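Local coordinates for hypothetical protein (Mesorhizobium loti, PDB 2O2X) that removes the phosphate at C-7 of D-glycero-beta-D-manno-heptose 1,7-bisphosphate, a magnesium-dependent step in the biosynthesis of ADP-L-glycero-beta-D-manno-heptose, at residues 101-104 with 105-109; 36-40 with 41-45; 151-154 with 155-158. One frame throughout, in Å; residues are numbered along the deposited sequence.

Interaction 1. Residues 101-104 with 105-109; sequences VLEL and LREEG
Glu-103 and Arg-106 pair across one turn near the C-terminal end of helix 91-107, which closes at Gly-109 in a Schellman motif. The buried side of this turn is apolar. Leu-105 brings CD1 to 4.1 Å from Leu-102 CD2, while Val-101 CG1 lies slightly farther from the same methyl. Leu-62 and Ile-65 of helix 62-71 continue the packing round Leu-105, and Ile-22 and Val-112 touch Leu-102. The outer side is charged and faces solvent. There the two long chains run alongside each other in the same direction, and Arg-106 grips the carboxylate side-on with two nitrogens. Its NE donates to Glu-103 OE1 at 3.0 Å in an almost straight bond (174°), with the oxygen in the guanidinium plane. The second bond, from NH2 to Glu-103 OE2, uses the syn lone pair at 2.9 Å. A bend in the glutamate (chi2 55°) and another in the arginine at chi3 turn the two ends to meet, their planes 37° apart. Glu-107 OE2 also comes to 3.0 Å from Glu-103 OE2, a close approach of like charges that the guanidinium probably offsets. With an alanine at Glu-103, the Arg-106 guanidinium is likely to lose this partner in the helix and be freer to turn. Beyond the salt bridge the helix ends: the bond from Glu-108 N to Leu-104 O is weak, whereas Gly-109, at positive phi, donates its N to Arg-106 O. One water bonds to both Leu-104 O and Glu-108 OE2, lying 2.8 Å from the carbonyl oxygen.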
ATOM      1  N   VAL A 101      -8.805  -8.064   6.514  1.00  9.20           N
ATOM      2  CA  VAL A 101      -8.869  -6.705   5.959  1.00  9.99           C
ATOM      3  C   VAL A 101      -9.582  -6.760   4.614  1.00 10.24           C
ATOM      4  O   VAL A 101     -10.485  -5.969   4.363  1.00 11.16           O
ATOM      5  CB  VAL A 101      -7.447  -6.063   5.834  1.00 10.62           C
ATOM      6  CG1 VAL A 101      -7.494  -4.796   5.027  1.00 10.56           C
ATOM      7  CG2 VAL A 101      -6.845  -5.778   7.228  1.00 10.56           C
ATOM      8  N   LEU A 102      -9.185  -7.689   3.748  1.00 10.16           N
ATOM      9  CA  LEU A 102      -9.814  -7.804   2.416  1.00 10.90           C
ATOM     10  C   LEU A 102     -11.305  -8.183   2.514  1.00 11.87           C
ATOM     11  O   LEU A 102     -12.123  -7.695   1.731  1.00 12.32           O
ATOM     12  CB  LEU A 102      -9.052  -8.775   1.503  1.00 12.69           C
ATOM     13  CG  LEU A 102      -7.589  -8.388   1.218  1.00 18.11           C
ATOM     14  CD1 LEU A 102      -6.993  -9.229   0.110  1.00 19.83           C
ATOM     15  CD2 LEU A 102      -7.372  -6.913   0.932  1.00 21.05           C
ATOM     16  N   GLU A 103     -11.654  -9.026   3.481  1.00 11.52           N
ATOM     17  CA  GLU A 103     -13.077  -9.358   3.722  1.00 12.74           C
ATOM     18  C   GLU A 103     -13.899  -8.159   4.153  1.00 12.82           C
ATOM     19  O   GLU A 103     -15.005  -7.927   3.643  1.00 12.15           O
ATOM     20  CB  GLU A 103     -13.198 -10.490   4.749  1.00 13.48           C
ATOM     21  CG  GLU A 103     -14.626 -10.828   5.138  1.00 18.57           C
ATOM     22  CD  GLU A 103     -15.550 -11.164   3.956  1.00 32.68           C
ATOM     23  OE1 GLU A 103     -15.070 -11.554   2.863  1.00 29.85           O
ATOM     24  OE2 GLU A 103     -16.785 -11.044   4.145  1.00 37.55           O
ATOM     25  N   LEU A 104     -13.358  -7.369   5.072  1.00 12.11           N
ATOM     26  CA  LEU A 104     -14.053  -6.158   5.485  1.00 12.17           C
ATOM     27  C   LEU A 104     -14.212  -5.171   4.330  1.00 11.47           C
ATOM     28  O   LEU A 104     -15.248  -4.505   4.185  1.00 12.16           O
ATOM     29  CB  LEU A 104     -13.351  -5.505   6.670  1.00 10.94           C
ATOM     30  CG  LEU A 104     -13.443  -6.285   7.986  1.00 14.05           C
ATOM     31  CD1 LEU A 104     -12.474  -5.713   8.969  1.00 14.76           C
ATOM     32  CD2 LEU A 104     -14.862  -6.233   8.509  1.00 19.50           C
ATOM     33  N   LEU A 105     -13.199  -5.055   3.483  1.00 10.04           N
ATOM     34  CA  LEU A 105     -13.293  -4.206   2.306  1.00 10.80           C
ATOM     35  C   LEU A 105     -14.377  -4.715   1.343  1.00 11.64           C
ATOM     36  O   LEU A 105     -15.145  -3.942   0.773  1.00 12.89           O
ATOM     37  CB  LEU A 105     -11.949  -4.142   1.591  1.00 11.71           C
ATOM     38  CG  LEU A 105     -10.814  -3.372   2.263  1.00 10.65           C
ATOM     39  CD1 LEU A 105      -9.542  -3.476   1.431  1.00 12.57           C
ATOM     40  CD2 LEU A 105     -11.182  -1.930   2.515  1.00 10.69           C
ATOM     41  N   ARG A 106     -14.420  -6.023   1.150  1.00 11.56           N
ATOM     42  CA  ARG A 106     -15.470  -6.645   0.325  1.00 13.36           C
ATOM     43  C   ARG A 106     -16.863  -6.281   0.825  1.00 13.68           C
ATOM     44  O   ARG A 106     -17.753  -5.975   0.030  1.00 15.25           O
ATOM     45  CB  ARG A 106     -15.319  -8.166   0.303  1.00 13.68           C
ATOM     46  CG  ARG A 106     -16.215  -8.841  -0.756  1.00 14.98           C
ATOM     47  CD  ARG A 106     -16.323 -10.346  -0.587  1.00 20.56           C
ATOM     48  NE  ARG A 106     -16.986 -10.739   0.662  1.00 28.51           N
ATOM     49  CZ  ARG A 106     -18.309 -10.734   0.867  1.00 36.23           C
ATOM     50  NH1 ARG A 106     -19.157 -10.364  -0.086  1.00 38.99           N
ATOM     51  NH2 ARG A 106     -18.795 -11.108   2.048  1.00 40.61           N
ATOM     52  N   GLU A 107     -17.037  -6.289   2.137  1.00 15.19           N
ATOM     53  CA  GLU A 107     -18.326  -5.942   2.739  1.00 16.57           C
ATOM     54  C   GLU A 107     -18.705  -4.487   2.508  1.00 16.35           C
ATOM     55  O   GLU A 107     -19.874  -4.143   2.563  1.00 17.62           O
ATOM     56  CB  GLU A 107     -18.315  -6.252   4.226  1.00 16.25           C
ATOM     57  CG  GLU A 107     -18.300  -7.751   4.503  1.00 17.29           C
ATOM     58  CD  GLU A 107     -18.101  -8.087   5.968  1.00 23.01           C
ATOM     59  OE1 GLU A 107     -18.103  -7.169   6.816  1.00 37.20           O
ATOM     60  OE2 GLU A 107     -17.933  -9.285   6.289  1.00 37.39           O
ATOM     61  N   GLU A 108     -17.709  -3.633   2.246  1.00 13.18           N
ATOM     62  CA  GLU A 108     -17.928  -2.231   1.871  1.00 13.76           C
ATOM     63  C   GLU A 108     -18.015  -2.012   0.360  1.00 12.48           C
ATOM     64  O   GLU A 108     -18.164  -0.865  -0.121  1.00 14.89           O
ATOM     65  CB  GLU A 108     -16.784  -1.358   2.426  1.00 15.51           C
ATOM     66  CG  GLU A 108     -16.615  -1.356   3.935  1.00 14.84           C
ATOM     67  CD  GLU A 108     -17.794  -0.788   4.671  1.00 22.21           C
ATOM     68  OE1 GLU A 108     -18.475   0.124   4.142  1.00 19.66           O
ATOM     69  OE2 GLU A 108     -18.039  -1.275   5.793  1.00 35.10           O
ATOM     70  N   GLY A 109     -17.876  -3.099  -0.395  1.00 12.81           N
ATOM     71  CA  GLY A 109     -17.978  -3.073  -1.831  1.00 13.12           C
ATOM     72  C   GLY A 109     -16.744  -2.579  -2.549  1.00 12.21           C
ATOM     73  O   GLY A 109     -16.833  -2.097  -3.687  1.00 13.92           O
TER
HETATM   74  O   HOH W   1     -16.818  -3.829   6.364  1.00 20.15           O

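Interaction 2. Residues 36-40 with 41-45; sequences LDRDG and TINVD
Asn-43 sets its CG between its own backbone N and carbonyl carbon (chi1 61°), and Asp-39 sets its CG beside its backbone N (chi1 -60°), which brings the two side chains alongside each other, the amide and carboxylate planes nearly perpendicular. Asn-43 ND2 then donates to Asp-39 OD1 over 2.8 Å, the oxygen lying in the amide plane and using its anti lone pair. Arg-38 NH2 reaches the same oxygen from the syn side, also at 2.8 Å, as a salt bridge, and a water donates to it as well. Asn-43 OD1 receives a weak bond from Arg-38 NE, and ND2 also donates to Val-44 O. These contacts probably limit the freedom of the Asp-39 carboxylate to turn; its OD2 is bound by Gln-81.

The backbone itself closes a tight loop. Arg-38 O accepts from three amides: Ile-42 N, in the carbonyl plane at 2.9 Å, and Thr-41 N and Asn-43 N, each well out of that plane, on opposite sides of it. In return Gly-40 N donates to Asn-43 O at 2.8 Å. Gly-40 has a phi of 97°, and a CB there would press against the carbonyl oxygen of Asp-39. Toward the strand, Ile-42 CD1 packs 3.9 Å from Leu-36 CD1, the two side chains crossing at about a right angle.

Asp-37 OD1 forms a salt bridge with Lys-137, and Asp-45 OD2 one with Lys-163. By similarity, Asp-37 is the nucleophile, Asp-39 the proton donor, and both bind magnesium. The Asp-Arg-Asp-Gly-Thr run following strand 34-36 is the DxDGT signature, the first sequence motif of the haloacid dehalogenase (HAD) phosphatases.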
ATOM      1  N   LEU A  36      -1.172   1.889  -1.584  1.00  6.46           N
ATOM      2  CA  LEU A  36      -1.639   2.155  -0.236  1.00  7.46           C
ATOM      3  C   LEU A  36      -0.811   1.393   0.762  1.00  8.43           C
ATOM      4  O   LEU A  36      -0.642   0.181   0.657  1.00  8.15           O
ATOM      5  CB  LEU A  36      -3.095   1.694  -0.058  1.00  8.85           C
ATOM      6  CG  LEU A  36      -4.138   2.348  -0.984  1.00  6.36           C
ATOM      7  CD1 LEU A  36      -5.522   1.736  -0.757  1.00  9.42           C
ATOM      8  CD2 LEU A  36      -4.164   3.857  -0.783  1.00  8.97           C
ATOM      9  N   ASP A  37      -0.345   2.065   1.794  1.00  6.36           N
ATOM     10  CA  ASP A  37       0.101   1.349   2.989  1.00  6.82           C
ATOM     11  C   ASP A  37      -1.150   0.686   3.632  1.00  7.95           C
ATOM     12  O   ASP A  37      -2.294   1.040   3.300  1.00  8.56           O
ATOM     13  CB  ASP A  37       0.775   2.341   3.955  1.00  8.14           C
ATOM     14  CG  ASP A  37       1.439   1.649   5.158  1.00 10.98           C
ATOM     15  OD1 ASP A  37       1.778   0.467   5.118  1.00 11.56           O
ATOM     16  OD2 ASP A  37       1.657   2.342   6.159  1.00 30.60           O
ATOM     17  N   ARG A  38      -0.955  -0.289   4.532  1.00  7.81           N
ATOM     18  CA  ARG A  38      -2.070  -0.972   5.154  1.00  7.57           C
ATOM     19  C   ARG A  38      -2.329  -0.435   6.582  1.00  8.79           C
ATOM     20  O   ARG A  38      -3.322   0.265   6.798  1.00  9.01           O
ATOM     21  CB  ARG A  38      -1.907  -2.492   5.111  1.00  7.49           C
ATOM     22  CG  ARG A  38      -3.262  -3.203   5.210  1.00  8.59           C
ATOM     23  CD  ARG A  38      -3.132  -4.662   5.628  1.00  8.90           C
ATOM     24  NE  ARG A  38      -2.788  -4.740   7.039  1.00  9.39           N
ATOM     25  CZ  ARG A  38      -2.293  -5.816   7.641  1.00 11.29           C
ATOM     26  NH1 ARG A  38      -2.091  -6.941   6.965  1.00 11.05           N
ATOM     27  NH2 ARG A  38      -1.989  -5.745   8.916  1.00 11.26           N
ATOM     28  N   ASP A  39      -1.467  -0.750   7.542  1.00  7.91           N
ATOM     29  CA  ASP A  39      -1.691  -0.389   8.935  1.00 10.32           C
ATOM     30  C   ASP A  39      -1.513   1.113   9.122  1.00  9.30           C
ATOM     31  O   ASP A  39      -0.406   1.637   8.925  1.00 11.01           O
ATOM     32  CB  ASP A  39      -0.717  -1.156   9.830  1.00 10.38           C
ATOM     33  CG  ASP A  39      -0.869  -2.670   9.715  1.00 12.51           C
ATOM     34  OD1 ASP A  39      -1.980  -3.179   9.913  1.00 12.81           O
ATOM     35  OD2 ASP A  39       0.160  -3.336   9.478  1.00 15.01           O
ATOM     36  N   GLY A  40      -2.577   1.790   9.551  1.00 10.05           N
ATOM     37  CA  GLY A  40      -2.594   3.247   9.647  1.00 10.07           C
ATOM     38  C   GLY A  40      -3.214   3.976   8.463  1.00  9.93           C
ATOM     39  O   GLY A  40      -3.424   5.207   8.499  1.00 10.03           O
ATOM     40  N   THR A  41      -3.574   3.232   7.415  1.00  9.33           N
ATOM     41  CA  THR A  41      -4.082   3.805   6.176  1.00  8.64           C
ATOM     42  C   THR A  41      -5.404   3.137   5.820  1.00  9.34           C
ATOM     43  O   THR A  41      -6.457   3.781   5.878  1.00  8.84           O
ATOM     44  CB  THR A  41      -3.028   3.709   5.043  1.00  9.05           C
ATOM     45  OG1 THR A  41      -1.895   4.498   5.396  1.00 11.62           O
ATOM     46  CG2 THR A  41      -3.554   4.219   3.715  1.00  8.91           C
ATOM     47  N   ILE A  42      -5.382   1.832   5.536  1.00  8.08           N
ATOM     48  CA  ILE A  42      -6.569   1.054   5.294  1.00  7.72           C
ATOM     49  C   ILE A  42      -7.212   0.592   6.576  1.00 10.07           C
ATOM     50  O   ILE A  42      -8.437   0.666   6.697  1.00  9.31           O
ATOM     51  CB  ILE A  42      -6.226  -0.162   4.392  1.00  8.34           C
ATOM     52  CG1 ILE A  42      -5.728   0.315   3.038  1.00  8.70           C
ATOM     53  CG2 ILE A  42      -7.449  -1.087   4.243  1.00 11.40           C
ATOM     54  CD1 ILE A  42      -5.195  -0.825   2.175  1.00  8.58           C
ATOM     55  N   ASN A  43      -6.412   0.102   7.503  1.00  9.80           N
ATOM     56  CA  ASN A  43      -6.933  -0.314   8.805  1.00  9.50           C
ATOM     57  C   ASN A  43      -6.292   0.488   9.906  1.00 10.12           C
ATOM     58  O   ASN A  43      -5.241   1.123   9.730  1.00  9.37           O
ATOM     59  CB  ASN A  43      -6.761  -1.830   9.036  1.00  9.29           C
ATOM     60  CG  ASN A  43      -5.322  -2.284   9.011  1.00 11.23           C
ATOM     61  OD1 ASN A  43      -4.816  -2.629   7.960  1.00 13.49           O
ATOM     62  ND2 ASN A  43      -4.659  -2.288  10.162  1.00 13.67           N
ATOM     63  N   VAL A  44      -6.949   0.516  11.052  1.00  9.23           N
ATOM     64  CA  VAL A  44      -6.439   1.236  12.179  1.00 11.00           C
ATOM     65  C   VAL A  44      -5.103   0.628  12.614  1.00 11.14           C
ATOM     66  O   VAL A  44      -4.957  -0.604  12.698  1.00 11.24           O
ATOM     67  CB  VAL A  44      -7.455   1.218  13.340  1.00 11.47           C
ATOM     68  CG1 VAL A  44      -6.865   1.883  14.587  1.00 15.40           C
ATOM     69  CG2 VAL A  44      -8.742   1.909  12.937  1.00 13.38           C
ATOM     70  N   ASP A  45      -4.129   1.475  12.898  1.00 11.93           N
ATOM     71  CA  ASP A  45      -2.792   0.993  13.208  1.00 12.71           C
ATOM     72  C   ASP A  45      -2.782   0.365  14.595  1.00 14.43           C
ATOM     73  O   ASP A  45      -3.580   0.723  15.471  1.00 14.20           O
ATOM     74  CB  ASP A  45      -1.793   2.145  13.165  1.00 14.42           C
ATOM     75  CG  ASP A  45      -0.359   1.685  12.875  1.00 15.05           C
ATOM     76  OD1 ASP A  45      -0.091   0.484  12.721  1.00 16.25           O
ATOM     77  OD2 ASP A  45       0.524   2.560  12.811  1.00 21.77           O
TER
HETATM   78  O   HOH W   2      -3.092  -2.579  12.623  1.00 33.11           O

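Interaction 3. Residues 151-154 with 155-158; sequences ALDL and QRSL
Asp-153 and Ser-157 are joined by a hydrogen bond from the serine OG to the aspartate's main-chain O, 2.8 Å long, the hydroxyl standing above the carbonyl plane. With chi1 at -66°, the hydroxyl stands beside its own backbone N, on the side facing Asp-153; the same OG is also hydrogen-bonded to Ala-33 N. Among backbone bonds, Ser-157 N donates to Leu-154 O at 3.0 Å, while Arg-156 N makes a weak bond to Asp-153 O. Arg-156 N also reaches the aspartate side chain, meeting OD1 from above the carboxylate plane at 3.3 Å. These bonds fold the chain into a compact turn linking helix 141-150, which ends in a Schellman motif at Ala-151, to strand 158-161 of the central HAD sheet. The charged groups meet less directly. Arg-156 lays its aliphatic chain against the carboxylate, with CD 3.2 Å from Asp-153 OD2, but NE remains 4.5 Å from that oxygen, too far for a salt bridge. A water spans the two groups, donating to Asp-153 OD2 and accepting from Arg-156 NH1 at 3.2 Å, in the guanidinium plane. Apolar cover comes from Phe-35 of strand 34-36, which touches Leu-152, Leu-154 and Ser-157.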
ATOM      1  N   ALA A 151       2.983  -4.035 -15.142  1.00 11.98           N
ATOM      2  CA  ALA A 151       3.380  -3.087 -16.172  1.00 14.14           C
ATOM      3  C   ALA A 151       2.875  -1.667 -15.889  1.00 14.86           C
ATOM      4  O   ALA A 151       2.327  -0.996 -16.758  1.00 14.20           O
ATOM      5  CB  ALA A 151       2.935  -3.578 -17.561  1.00 16.51           C
ATOM      6  N   LEU A 152       3.091  -1.202 -14.648  1.00 12.61           N
ATOM      7  CA  LEU A 152       2.589   0.096 -14.222  1.00 13.49           C
ATOM      8  C   LEU A 152       3.354   1.274 -14.799  1.00 13.42           C
ATOM      9  O   LEU A 152       4.561   1.188 -15.033  1.00 16.68           O
ATOM     10  CB  LEU A 152       2.624   0.228 -12.703  1.00 14.14           C
ATOM     11  CG  LEU A 152       1.804  -0.814 -11.948  1.00 11.77           C
ATOM     12  CD1 LEU A 152       2.050  -0.674 -10.467  1.00 10.96           C
ATOM     13  CD2 LEU A 152       0.342  -0.738 -12.268  1.00 11.34           C
ATOM     14  N   ASP A 153       2.651   2.406 -14.924  1.00 12.39           N
ATOM     15  CA  ASP A 153       3.279   3.697 -15.144  1.00 12.39           C
ATOM     16  C   ASP A 153       3.554   4.295 -13.760  1.00 11.68           C
ATOM     17  O   ASP A 153       2.680   4.916 -13.152  1.00 12.77           O
ATOM     18  CB  ASP A 153       2.343   4.576 -15.962  1.00 12.82           C
ATOM     19  CG  ASP A 153       2.923   5.923 -16.279  1.00 18.96           C
ATOM     20  OD1 ASP A 153       3.907   6.359 -15.634  1.00 18.95           O
ATOM     21  OD2 ASP A 153       2.352   6.575 -17.175  1.00 20.22           O
ATOM     22  N   LEU A 154       4.751   4.058 -13.250  1.00 11.61           N
ATOM     23  CA  LEU A 154       5.088   4.524 -11.897  1.00 10.86           C
ATOM     24  C   LEU A 154       5.134   6.040 -11.799  1.00 13.73           C
ATOM     25  O   LEU A 154       4.749   6.618 -10.784  1.00 13.64           O
ATOM     26  CB  LEU A 154       6.408   3.932 -11.411  1.00 12.07           C
ATOM     27  CG  LEU A 154       6.456   2.437 -11.143  1.00 12.77           C
ATOM     28  CD1 LEU A 154       7.870   2.030 -10.743  1.00 16.88           C
ATOM     29  CD2 LEU A 154       5.441   2.049 -10.074  1.00 11.79           C
ATOM     30  N   GLN A 155       5.543   6.706 -12.865  1.00 13.74           N
ATOM     31  CA  GLN A 155       5.705   8.146 -12.809  1.00 14.08           C
ATOM     32  C   GLN A 155       4.363   8.835 -12.589  1.00 12.64           C
ATOM     33  O   GLN A 155       4.313   9.887 -11.995  1.00 15.11           O
ATOM     34  CB  GLN A 155       6.391   8.650 -14.088  1.00 15.20           C
ATOM     35  CG  GLN A 155       7.840   8.186 -14.230  1.00 23.20           C
ATOM     36  CD  GLN A 155       8.003   6.697 -14.545  1.00 36.62           C
ATOM     37  OE1 GLN A 155       7.104   6.039 -15.100  1.00 41.95           O
ATOM     38  NE2 GLN A 155       9.164   6.156 -14.183  1.00 46.05           N
ATOM     39  N   ARG A 156       3.269   8.230 -13.054  1.00 11.19           N
ATOM     40  CA  ARG A 156       1.935   8.793 -12.863  1.00 12.43           C
ATOM     41  C   ARG A 156       1.177   8.189 -11.668  1.00 11.42           C
ATOM     42  O   ARG A 156       0.055   8.588 -11.402  1.00 11.28           O
ATOM     43  CB  ARG A 156       1.108   8.638 -14.138  1.00 14.52           C
ATOM     44  CG  ARG A 156       1.728   9.349 -15.351  1.00 19.27           C
ATOM     45  CD  ARG A 156       0.817   9.281 -16.572  1.00 21.77           C
ATOM     46  NE  ARG A 156      -0.449   9.970 -16.350  1.00 31.84           N
ATOM     47  CZ  ARG A 156      -1.669   9.458 -16.565  1.00 39.89           C
ATOM     48  NH1 ARG A 156      -1.845   8.211 -17.025  1.00 39.75           N
ATOM     49  NH2 ARG A 156      -2.738  10.215 -16.322  1.00 44.22           N
ATOM     50  N   SER A 157       1.777   7.220 -10.968  1.00 11.18           N
ATOM     51  CA  SER A 157       1.123   6.562  -9.829  1.00 10.45           C
ATOM     52  C   SER A 157       1.091   7.457  -8.613  1.00  8.26           C
ATOM     53  O   SER A 157       1.802   8.468  -8.531  1.00 10.25           O
ATOM     54  CB  SER A 157       1.855   5.244  -9.521  1.00  9.98           C
ATOM     55  OG  SER A 157       1.697   4.333 -10.613  1.00  9.45           O
ATOM     56  N   LEU A 158       0.223   7.089  -7.666  1.00  7.41           N
ATOM     57  CA  LEU A 158       0.079   7.820  -6.420  1.00  8.81           C
ATOM     58  C   LEU A 158       0.296   6.856  -5.271  1.00  8.60           C
ATOM     59  O   LEU A 158       0.097   5.659  -5.420  1.00  9.29           O
ATOM     60  CB  LEU A 158      -1.350   8.358  -6.337  1.00 10.89           C
ATOM     61  CG  LEU A 158      -1.840   9.178  -7.547  1.00  9.74           C
ATOM     62  CD1 LEU A 158      -3.299   9.568  -7.304  1.00 13.94           C
ATOM     63  CD2 LEU A 158      -0.988  10.414  -7.768  1.00 13.84           C
TER
HETATM   64  O   HOH W   3       0.112   5.864 -18.092  1.00 24.95           O

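How the interactions relate
Interactions 1 and 2 touch directly, although their centres are 14 Å apart. Val-101 CG1 lies 3.8 Å from Ile-42 CG2, and Val-101 CG2 is equally close to Asn-43 OD1, so helix 91-107 packs against the side of the catalytic loop. Interaction 2 itself holds residues assigned by similarity to magnesium and substrate binding, and a glycerol, probably from crystallisation, sits about 3 Å from the Asp-45 side chain. Interaction 3 lies across the centre of the chain from interaction 2, their nearest atoms about 6 Å apart; strand 34-36 runs between them, its last residue Leu-36 leading into the loop. Interactions 1 and 3 do not touch, their nearest atoms about 15 Å apart.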